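Local coordinates for putative epoxide hydrolase protein (Klebsiella pneumoniae subsp. pneumoniae, PDB 5BOV), which is a putative epoxide hydrolase of the alpha/beta-hydrolase fold, possibly acting as a monoacylglycerol lipase, at residues G83-M88 against G232-L237; S134-S139 against A238-I243; S139-G144 against Y217-G222. One frame throughout, in Å; residues are numbered along the deposited sequence.

Interaction 1: G83-M88 against G232-L237; sequences GQPSAM and GYEQRL
Tyr233 meets Ser86 through its CB, 3.6 Å from Ser86 CB. The ring leans obliquely past the same carbon, and its CD2 lies 3.9 Å from Ser86 CB. Trp123 packs against this ring edge-to-face. Glu234 carries the polar part of the contact. Its CB does not face residues 83-88 directly, but the chain bends at chi2 (-65°) and brings OE2 to the start of helix 85-98. Three donors grip that single oxygen. Ser86 N reaches Glu234 OE2 at 2.9 Å from the syn side. Gln84 NE2 comes from the anti side, 3.0 Å from Glu234 OE2, in a nearly straight bond. Both of these donors are tilted some 25° from the carboxylate plane. Ser86 OG donates at 2.7 Å to Glu234 OE2 from above the carboxylate plane. The Gln84 amide and the carboxylate lie within 22° of coplanar. Gln84 OE1 is held separately by Asn82 and by Glu227 N. Pro85 CD also touches the carboxylate, 3.6 Å from Glu234 OE2. Leu237 closes the contact one turn later, with CD1 4.1 Å from Ser86 CB. The charge lies by an amide of the first helical turn, where the helix dipole would probably favour it. This is a carboxylate docked at a helix N-terminus, joining a core helix of the alpha/beta-hydrolase fold to the last helix before strand 247-252.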
loop_
_atom_site.group_PDB
_atom_site.type_symbol
_atom_site.label_atom_id
_atom_site.label_comp_id
_atom_site.label_asym_id
_atom_site.label_seq_id
_atom_site.Cartn_x
_atom_site.Cartn_y
_atom_site.Cartn_z
ATOM N N GLY A 83 -11.627 -6.450 1.306
ATOM C CA GLY A 83 -10.180 -6.218 1.219
ATOM C C GLY A 83 -9.397 -7.074 0.236
ATOM O O GLY A 83 -8.149 -7.100 0.283
ATOM N N GLN A 84 -10.046 -7.639 -0.781
ATOM C CA GLN A 84 -9.256 -8.459 -1.723
ATOM C C GLN A 84 -8.358 -7.567 -2.597
ATOM O O GLN A 84 -8.672 -6.363 -2.820
ATOM C CB GLN A 84 -10.170 -9.267 -2.642
ATOM C CG GLN A 84 -10.892 -8.528 -3.726
ATOM C CD GLN A 84 -11.796 -9.454 -4.517
ATOM O OE1 GLN A 84 -13.039 -9.491 -4.323
ATOM N NE2 GLN A 84 -11.188 -10.217 -5.436
ATOM N N PRO A 85 -7.262 -8.092 -3.089
ATOM C CA PRO A 85 -6.244 -7.214 -3.665
ATOM C C PRO A 85 -6.705 -6.413 -4.859
ATOM O O PRO A 85 -6.392 -5.188 -4.965
ATOM C CB PRO A 85 -5.096 -8.175 -4.037
ATOM C CG PRO A 85 -5.245 -9.332 -3.072
ATOM C CD PRO A 85 -6.740 -9.464 -2.936
ATOM N N SER A 86 -7.431 -7.017 -5.809
ATOM C CA SER A 86 -7.761 -6.291 -6.991
ATOM C C SER A 86 -8.790 -5.175 -6.755
ATOM O O SER A 86 -8.914 -4.250 -7.570
ATOM C CB SER A 86 -8.215 -7.204 -8.135
ATOM O OG SER A 86 -9.400 -7.927 -7.741
ATOM N N ALA A 87 -9.527 -5.239 -5.644
ATOM C CA ALA A 87 -10.503 -4.195 -5.315
ATOM C C ALA A 87 -9.780 -2.876 -5.066
ATOM O O ALA A 87 -10.215 -1.823 -5.550
ATOM C CB ALA A 87 -11.376 -4.607 -4.140
HETATM N N MSE A 88 -8.644 -2.915 -4.369
HETATM C CA MSE A 88 -7.884 -1.726 -4.114
HETATM C C MSE A 88 -7.237 -1.204 -5.369
HETATM O O MSE A 88 -7.176 0.017 -5.556
HETATM C CB MSE A 88 -6.832 -1.961 -3.027
HETATM C CG MSE A 88 -7.554 -2.391 -1.735
HETATM SE SE MSE A 88 -6.233 -2.588 -0.316
HETATM C CE MSE A 88 -7.304 -3.797 0.835
ATOM N N GLY A 232 -12.351 -11.829 -12.477
ATOM C CA GLY A 232 -11.529 -11.799 -13.690
ATOM C C GLY A 232 -10.109 -11.274 -13.392
ATOM O O GLY A 232 -9.082 -11.860 -13.843
ATOM N N TYR A 233 -10.052 -10.189 -12.628
ATOM C CA TYR A 233 -8.741 -9.681 -12.260
ATOM C C TYR A 233 -7.985 -10.699 -11.447
ATOM O O TYR A 233 -6.797 -10.864 -11.664
ATOM C CB TYR A 233 -8.909 -8.424 -11.429
ATOM C CG TYR A 233 -9.692 -7.312 -12.106
ATOM C CD1 TYR A 233 -9.603 -7.069 -13.455
ATOM C CD2 TYR A 233 -10.426 -6.419 -11.311
ATOM C CE1 TYR A 233 -10.319 -5.976 -14.064
ATOM C CE2 TYR A 233 -11.109 -5.332 -11.900
ATOM C CZ TYR A 233 -11.053 -5.130 -13.239
ATOM O OH TYR A 233 -11.703 -4.036 -13.793
ATOM N N GLU A 234 -8.628 -11.350 -10.471
ATOM C CA GLU A 234 -7.929 -12.275 -9.609
ATOM C C GLU A 234 -7.460 -13.474 -10.405
ATOM O O GLU A 234 -6.376 -14.042 -10.127
ATOM C CB GLU A 234 -8.730 -12.729 -8.418
ATOM C CG GLU A 234 -9.157 -11.618 -7.499
ATOM C CD GLU A 234 -7.991 -10.874 -6.764
ATOM O OE1 GLU A 234 -6.825 -11.339 -6.829
ATOM O OE2 GLU A 234 -8.301 -9.804 -6.167
ATOM N N GLN A 235 -8.241 -13.876 -11.393
ATOM C CA GLN A 235 -7.769 -14.969 -12.242
ATOM C C GLN A 235 -6.488 -14.604 -13.016
ATOM O O GLN A 235 -5.546 -15.439 -13.072
ATOM C CB GLN A 235 -8.873 -15.403 -13.221
ATOM C CG GLN A 235 -8.386 -16.496 -14.210
ATOM C CD GLN A 235 -9.553 -16.994 -15.043
ATOM O OE1 GLN A 235 -10.654 -16.414 -15.038
ATOM N NE2 GLN A 235 -9.347 -18.077 -15.732
ATOM N N ARG A 236 -6.407 -13.378 -13.549
ATOM C CA ARG A 236 -5.237 -12.922 -14.242
ATOM C C ARG A 236 -4.034 -12.851 -13.232
ATOM O O ARG A 236 -2.918 -13.243 -13.569
ATOM C CB ARG A 236 -5.452 -11.554 -14.893
ATOM C CG ARG A 236 -6.337 -11.673 -16.102
ATOM C CD ARG A 236 -6.889 -10.322 -16.539
ATOM N NE ARG A 236 -5.872 -9.405 -17.066
ATOM C CZ ARG A 236 -6.092 -8.097 -17.325
ATOM N NH1 ARG A 236 -7.315 -7.539 -17.115
ATOM N NH2 ARG A 236 -5.106 -7.312 -17.793
ATOM N N LEU A 237 -4.320 -12.406 -12.008
ATOM C CA LEU A 237 -3.248 -12.200 -11.022
ATOM C C LEU A 237 -2.727 -13.520 -10.516
ATOM O O LEU A 237 -1.563 -13.634 -10.165
ATOM C CB LEU A 237 -3.753 -11.322 -9.880
ATOM C CG LEU A 237 -4.054 -9.877 -10.286
ATOM C CD1 LEU A 237 -4.750 -9.180 -9.125
ATOM C CD2 LEU A 237 -2.745 -9.122 -10.667
#

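Interaction 2: S134-S139 against A238-I243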
loop_
_atom_site.group_PDB
_atom_site.type_symbol
_atom_site.label_atom_id
_atom_site.label_comp_id
_atom_site.label_asym_id
_atom_site.label_seq_id
_atom_site.Cartn_x
_atom_site.Cartn_y
_atom_site.Cartn_z
ATOM N N SER A 134 9.736 -3.965 -1.072
ATOM C CA SER A 134 9.696 -5.447 -0.857
ATOM C C SER A 134 9.374 -6.241 -2.106
ATOM O O SER A 134 9.068 -7.423 -1.999
ATOM C CB SER A 134 8.841 -5.857 0.350
ATOM O OG SER A 134 9.318 -5.179 1.512
ATOM N N GLY A 135 9.454 -5.623 -3.288
ATOM C CA GLY A 135 9.464 -6.376 -4.511
ATOM C C GLY A 135 8.074 -6.657 -5.076
ATOM O O GLY A 135 7.268 -5.781 -5.252
ATOM N N TYR A 136 7.906 -7.904 -5.494
ATOM C CA TYR A 136 6.704 -8.307 -6.229
ATOM C C TYR A 136 5.774 -8.910 -5.182
ATOM O O TYR A 136 6.018 -10.017 -4.655
ATOM C CB TYR A 136 7.051 -9.362 -7.285
ATOM C CG TYR A 136 5.879 -9.800 -8.161
ATOM C CD1 TYR A 136 5.567 -9.103 -9.331
ATOM C CD2 TYR A 136 5.165 -10.936 -7.857
ATOM C CE1 TYR A 136 4.542 -9.515 -10.165
ATOM C CE2 TYR A 136 4.135 -11.378 -8.702
ATOM C CZ TYR A 136 3.842 -10.680 -9.848
ATOM O OH TYR A 136 2.795 -11.120 -10.635
ATOM N N LEU A 137 4.667 -8.232 -4.906
ATOM C CA LEU A 137 3.762 -8.612 -3.823
ATOM C C LEU A 137 2.402 -9.128 -4.291
ATOM O O LEU A 137 1.562 -9.352 -3.452
ATOM C CB LEU A 137 3.564 -7.454 -2.873
ATOM C CG LEU A 137 4.815 -7.015 -2.120
ATOM C CD1 LEU A 137 4.503 -6.074 -1.002
ATOM C CD2 LEU A 137 5.579 -8.199 -1.612
ATOM N N ILE A 138 2.251 -9.415 -5.577
ATOM C CA ILE A 138 1.079 -10.038 -6.082
ATOM C C ILE A 138 1.148 -11.532 -5.684
ATOM O O ILE A 138 2.165 -12.201 -5.956
ATOM C CB ILE A 138 1.020 -9.916 -7.604
ATOM C CG1 ILE A 138 0.761 -8.449 -7.996
ATOM C CG2 ILE A 138 -0.119 -10.776 -8.189
ATOM C CD1 ILE A 138 0.936 -8.140 -9.438
ATOM N N SER A 139 0.027 -12.070 -5.214
ATOM C CA SER A 139 -0.025 -13.495 -4.982
ATOM C C SER A 139 -1.457 -13.953 -5.225
ATOM O O SER A 139 -2.238 -13.308 -5.946
ATOM C CB SER A 139 0.403 -13.777 -3.549
ATOM O OG SER A 139 0.649 -15.171 -3.352
ATOM N N ALA A 238 -3.551 -14.550 -10.520
ATOM C CA ALA A 238 -3.112 -15.847 -10.006
ATOM C C ALA A 238 -2.030 -16.474 -10.858
ATOM O O ALA A 238 -1.270 -17.341 -10.370
ATOM C CB ALA A 238 -4.312 -16.783 -9.879
ATOM N N ALA A 239 -1.918 -16.029 -12.108
ATOM C CA ALA A 239 -0.798 -16.449 -12.974
ATOM C C ALA A 239 0.542 -15.802 -12.626
ATOM O O ALA A 239 1.543 -16.105 -13.250
ATOM C CB ALA A 239 -1.133 -16.213 -14.424
ATOM N N LEU A 240 0.522 -14.854 -11.678
ATOM C CA LEU A 240 1.697 -14.083 -11.306
ATOM C C LEU A 240 2.304 -13.396 -12.511
ATOM O O LEU A 240 3.469 -13.620 -12.835
ATOM C CB LEU A 240 2.701 -14.904 -10.540
ATOM C CG LEU A 240 2.156 -15.749 -9.364
ATOM C CD1 LEU A 240 3.325 -16.487 -8.682
ATOM C CD2 LEU A 240 1.378 -14.907 -8.397
ATOM N N PRO A 241 1.542 -12.545 -13.175
ATOM C CA PRO A 241 2.029 -11.877 -14.352
ATOM C C PRO A 241 3.214 -10.946 -14.055
ATOM O O PRO A 241 3.210 -10.274 -13.049
ATOM C CB PRO A 241 0.820 -11.068 -14.810
ATOM C CG PRO A 241 0.101 -10.782 -13.555
ATOM C CD PRO A 241 0.208 -12.060 -12.808
ATOM N N PRO A 242 4.170 -10.842 -14.953
ATOM C CA PRO A 242 5.275 -9.948 -14.685
ATOM C C PRO A 242 4.903 -8.495 -14.915
ATOM O O PRO A 242 3.883 -8.202 -15.552
ATOM C CB PRO A 242 6.299 -10.382 -15.727
ATOM C CG PRO A 242 5.494 -10.919 -16.860
ATOM C CD PRO A 242 4.391 -11.671 -16.163
ATOM N N ILE A 243 5.675 -7.609 -14.288
ATOM C CA ILE A 243 5.472 -6.166 -14.468
ATOM C C ILE A 243 6.462 -5.706 -15.511
ATOM O O ILE A 243 7.702 -5.906 -15.396
ATOM C CB ILE A 243 5.659 -5.482 -13.116
ATOM C CG1 ILE A 243 4.400 -5.801 -12.275
ATOM C CG2 ILE A 243 5.798 -3.986 -13.310
ATOM C CD1 ILE A 243 4.548 -5.567 -10.827
#
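Tyr136 is the main bump of this contact, and residues 240-243 form the hollow that takes it. The chain curves around the phenol end of the ring, with Leu240 and Pro241 near the hydroxyl and Ile243 further back. Tyr136 CG stands opposite its own backbone N (chi1 -177°), which sends the ring from its own loop to residues 240-243. Tyr136 OH ends 3.5 Å from Pro241 CD and 3.8 Å from Leu240 CB. The CD1 methyl of Ile243 lies against the ring obliquely, 4.0 Å from Tyr136 CD1. The second bump comes the other way. Leu240 pushes CD2 into the bend at Ile138 and Ser139, 3.7 Å from Ile138 O and 4.0 Å from Ser139 CA. Ile138 CG2 packs more loosely on the same methyl, with Leu240 CD2 4.4 Å away. Leu240 has positive phi as the chain leaves helix 231-238. Ile138 and Ile243 both also reach helix 111-122, so the loops rest on it together. The one hydrogen bond between the segments runs from Tyr136 OH to Pro241 O, at 2.6 Å. The donor sits above the carbonyl plane, 39° out of it. Lys268 adds a cation-pi contact to the Tyr136 ring and donates to Leu240 O. The chemistry is thus mostly apolar, with a short bond that gives the buried phenol proton an acceptor and ties the end of the ring to the backbone of Pro241.

Interaction 3: S139-G144 against Y217-G222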
loop_
_atom_site.group_PDB
_atom_site.type_symbol
_atom_site.label_atom_id
_atom_site.label_comp_id
_atom_site.label_asym_id
_atom_site.label_seq_id
_atom_site.Cartn_x
_atom_site.Cartn_y
_atom_site.Cartn_z
ATOM N N SER A 139 0.027 -12.070 -5.214
ATOM C CA SER A 139 -0.025 -13.495 -4.982
ATOM C C SER A 139 -1.457 -13.953 -5.225
ATOM O O SER A 139 -2.238 -13.308 -5.946
ATOM C CB SER A 139 0.403 -13.777 -3.549
ATOM O OG SER A 139 0.649 -15.171 -3.352
ATOM N N SER A 140 -1.804 -15.138 -4.718
ATOM C CA SER A 140 -3.078 -15.727 -5.040
ATOM C C SER A 140 -3.590 -16.475 -3.810
ATOM O O SER A 140 -2.802 -16.736 -2.899
ATOM C CB SER A 140 -2.967 -16.745 -6.175
ATOM O OG SER A 140 -2.233 -17.912 -5.790
ATOM N N GLN A 141 -4.850 -16.838 -3.813
ATOM C CA GLN A 141 -5.425 -17.625 -2.711
ATOM C C GLN A 141 -4.796 -18.997 -2.673
ATOM O O GLN A 141 -4.534 -19.537 -1.601
ATOM C CB GLN A 141 -6.952 -17.697 -2.810
ATOM C CG GLN A 141 -7.576 -16.334 -2.654
ATOM C CD GLN A 141 -9.056 -16.398 -2.531
ATOM O OE1 GLN A 141 -9.750 -16.885 -3.438
ATOM N NE2 GLN A 141 -9.581 -15.959 -1.412
ATOM N N GLN A 142 -4.543 -19.577 -3.821
ATOM C CA GLN A 142 -3.965 -20.904 -3.866
ATOM C C GLN A 142 -2.579 -20.917 -3.193
ATOM O O GLN A 142 -2.227 -21.838 -2.434
ATOM C CB GLN A 142 -3.977 -21.369 -5.332
ATOM C CG GLN A 142 -3.406 -22.741 -5.468
ATOM C CD GLN A 142 -2.562 -22.831 -6.684
ATOM O OE1 GLN A 142 -1.330 -22.444 -6.669
ATOM N NE2 GLN A 142 -3.164 -23.347 -7.739
ATOM N N ILE A 143 -1.785 -19.890 -3.445
ATOM C CA ILE A 143 -0.500 -19.759 -2.755
ATOM C C ILE A 143 -0.688 -19.461 -1.277
ATOM O O ILE A 143 0.018 -20.031 -0.430
ATOM C CB ILE A 143 0.432 -18.731 -3.439
ATOM C CG1 ILE A 143 0.815 -19.218 -4.863
ATOM C CG2 ILE A 143 1.602 -18.411 -2.548
ATOM C CD1 ILE A 143 1.294 -18.092 -5.784
ATOM N N GLY A 144 -1.632 -18.574 -0.940
ATOM C CA GLY A 144 -1.854 -18.180 0.422
ATOM C C GLY A 144 -2.300 -19.312 1.365
ATOM O O GLY A 144 -2.093 -19.212 2.554
ATOM N N TYR A 217 -6.950 -10.101 5.157
ATOM C CA TYR A 217 -6.192 -11.259 5.633
ATOM C C TYR A 217 -6.961 -12.606 5.491
ATOM O O TYR A 217 -6.344 -13.614 5.117
ATOM C CB TYR A 217 -5.614 -11.014 7.031
ATOM C CG TYR A 217 -4.563 -9.979 6.953
ATOM C CD1 TYR A 217 -3.348 -10.219 6.301
ATOM C CD2 TYR A 217 -4.788 -8.679 7.377
ATOM C CE1 TYR A 217 -2.395 -9.205 6.116
ATOM C CE2 TYR A 217 -3.807 -7.708 7.248
ATOM C CZ TYR A 217 -2.631 -7.976 6.598
ATOM O OH TYR A 217 -1.721 -6.946 6.382
ATOM N N ARG A 218 -8.290 -12.561 5.595
ATOM C CA ARG A 218 -9.055 -13.760 5.316
ATOM C C ARG A 218 -8.992 -14.092 3.831
ATOM O O ARG A 218 -8.831 -15.286 3.454
ATOM C CB ARG A 218 -10.469 -13.664 5.824
ATOM C CG ARG A 218 -10.493 -13.723 7.332
ATOM C CD ARG A 218 -11.902 -13.566 7.868
ATOM N NE ARG A 218 -11.786 -13.493 9.345
ATOM C CZ ARG A 218 -12.807 -13.403 10.164
ATOM N NH1 ARG A 218 -14.048 -13.365 9.658
ATOM N NH2 ARG A 218 -12.595 -13.289 11.489
ATOM N N TRP A 219 -9.092 -13.098 2.949
ATOM C CA TRP A 219 -8.973 -13.405 1.536
ATOM C C TRP A 219 -7.621 -14.024 1.209
ATOM O O TRP A 219 -7.540 -14.996 0.496
ATOM C CB TRP A 219 -9.214 -12.151 0.640
ATOM C CG TRP A 219 -9.268 -12.481 -0.855
ATOM C CD1 TRP A 219 -10.385 -12.657 -1.601
ATOM C CD2 TRP A 219 -8.171 -12.628 -1.750
ATOM N NE1 TRP A 219 -10.065 -12.957 -2.877
ATOM C CE2 TRP A 219 -8.702 -12.931 -3.004
ATOM C CE3 TRP A 219 -6.800 -12.586 -1.601
ATOM C CZ2 TRP A 219 -7.928 -13.118 -4.101
ATOM C CZ3 TRP A 219 -6.022 -12.760 -2.693
ATOM C CH2 TRP A 219 -6.571 -13.031 -3.934
ATOM N N ARG A 220 -6.556 -13.486 1.806
ATOM C CA ARG A 220 -5.219 -13.900 1.495
ATOM C C ARG A 220 -5.004 -15.385 1.837
ATOM O O ARG A 220 -4.262 -16.058 1.149
ATOM C CB ARG A 220 -4.259 -13.060 2.314
ATOM C CG ARG A 220 -2.820 -13.288 2.031
ATOM C CD ARG A 220 -2.007 -12.298 2.879
ATOM N NE ARG A 220 -0.631 -12.792 2.975
ATOM C CZ ARG A 220 0.269 -12.686 2.027
ATOM N NH1 ARG A 220 -0.015 -12.058 0.879
ATOM N NH2 ARG A 220 1.471 -13.205 2.232
ATOM N N LEU A 221 -5.690 -15.847 2.893
ATOM C CA LEU A 221 -5.612 -17.213 3.374
ATOM C C LEU A 221 -6.603 -18.159 2.685
ATOM O O LEU A 221 -6.670 -19.346 3.032
ATOM C CB LEU A 221 -5.805 -17.233 4.875
ATOM C CG LEU A 221 -4.702 -16.569 5.715
ATOM C CD1 LEU A 221 -5.137 -16.452 7.139
ATOM C CD2 LEU A 221 -3.412 -17.346 5.571
ATOM N N GLY A 222 -7.365 -17.654 1.743
ATOM C CA GLY A 222 -8.335 -18.457 1.037
ATOM C C GLY A 222 -9.595 -18.688 1.837
ATOM O O GLY A 222 -10.329 -19.611 1.526
HETATM O O HOH W 1 -2.389 -14.888 -1.017
HETATM O O HOH W 2 -11.344 -14.192 -4.953
#
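Gln141 lies flat over one face of the Trp219 indole. Gln141 CG stands anti to its carbonyl carbon (chi1 -64°), and the extended chain beyond it carries the amide across the indole. Trp219 CG lies anti to its own backbone N (chi1 -173°), which turns the indole face to Gln141. Gln141 CG is 3.5 Å from the centroid of the Trp219 six-membered ring, a CH-pi contact. The amide then stacks on the indole, the two planes only 13° apart. Gln141 NE2 continues to Trp219 O, 3.0 Å away, with the acceptor almost exactly in the amide plane. Glu224 O is a second acceptor for Gln141 NE2. Trp219 O also takes the N-H of Gly222, so two donors hold it. A water accepts from Trp219 NE1 at 2.7 Å.

Gly144 CA comes close to the Arg220 carbonyl, a C-H...O contact of 3.3 Å to Arg220 O. Another water donates to both Ser140 O and Arg220 O. Ser140 OG caps its own short helix, and Gly222 ends the other in a Schellman motif. An N-capped helix thus meets a Schellman C-terminus within the helical insertion after strand 127-133, consistent with the cap (lid) region of the alpha/beta-hydrolase fold.

The three contacts lie on the same side of the chain's centre, with centres 11 to 13 Å apart. Helix 231-238 joins them: it supplies Glu234 to interaction 1, runs into the loop of interaction 2, and touches interaction 3 where Ala238 meets Ser140. Trp219 of interaction 3 packs on Gln84, Pro85 and Glu234 of interaction 1. Interactions 2 and 3 share Ser139. Along the chain the order is 83-88, 134-144, 217-222, then 232-243. The largely helical insertion between strands 127-133 and 247-252 leaves and rejoins the sheet side by side at interaction 2, while interaction 1 fastens its last helix to core helix 85-98.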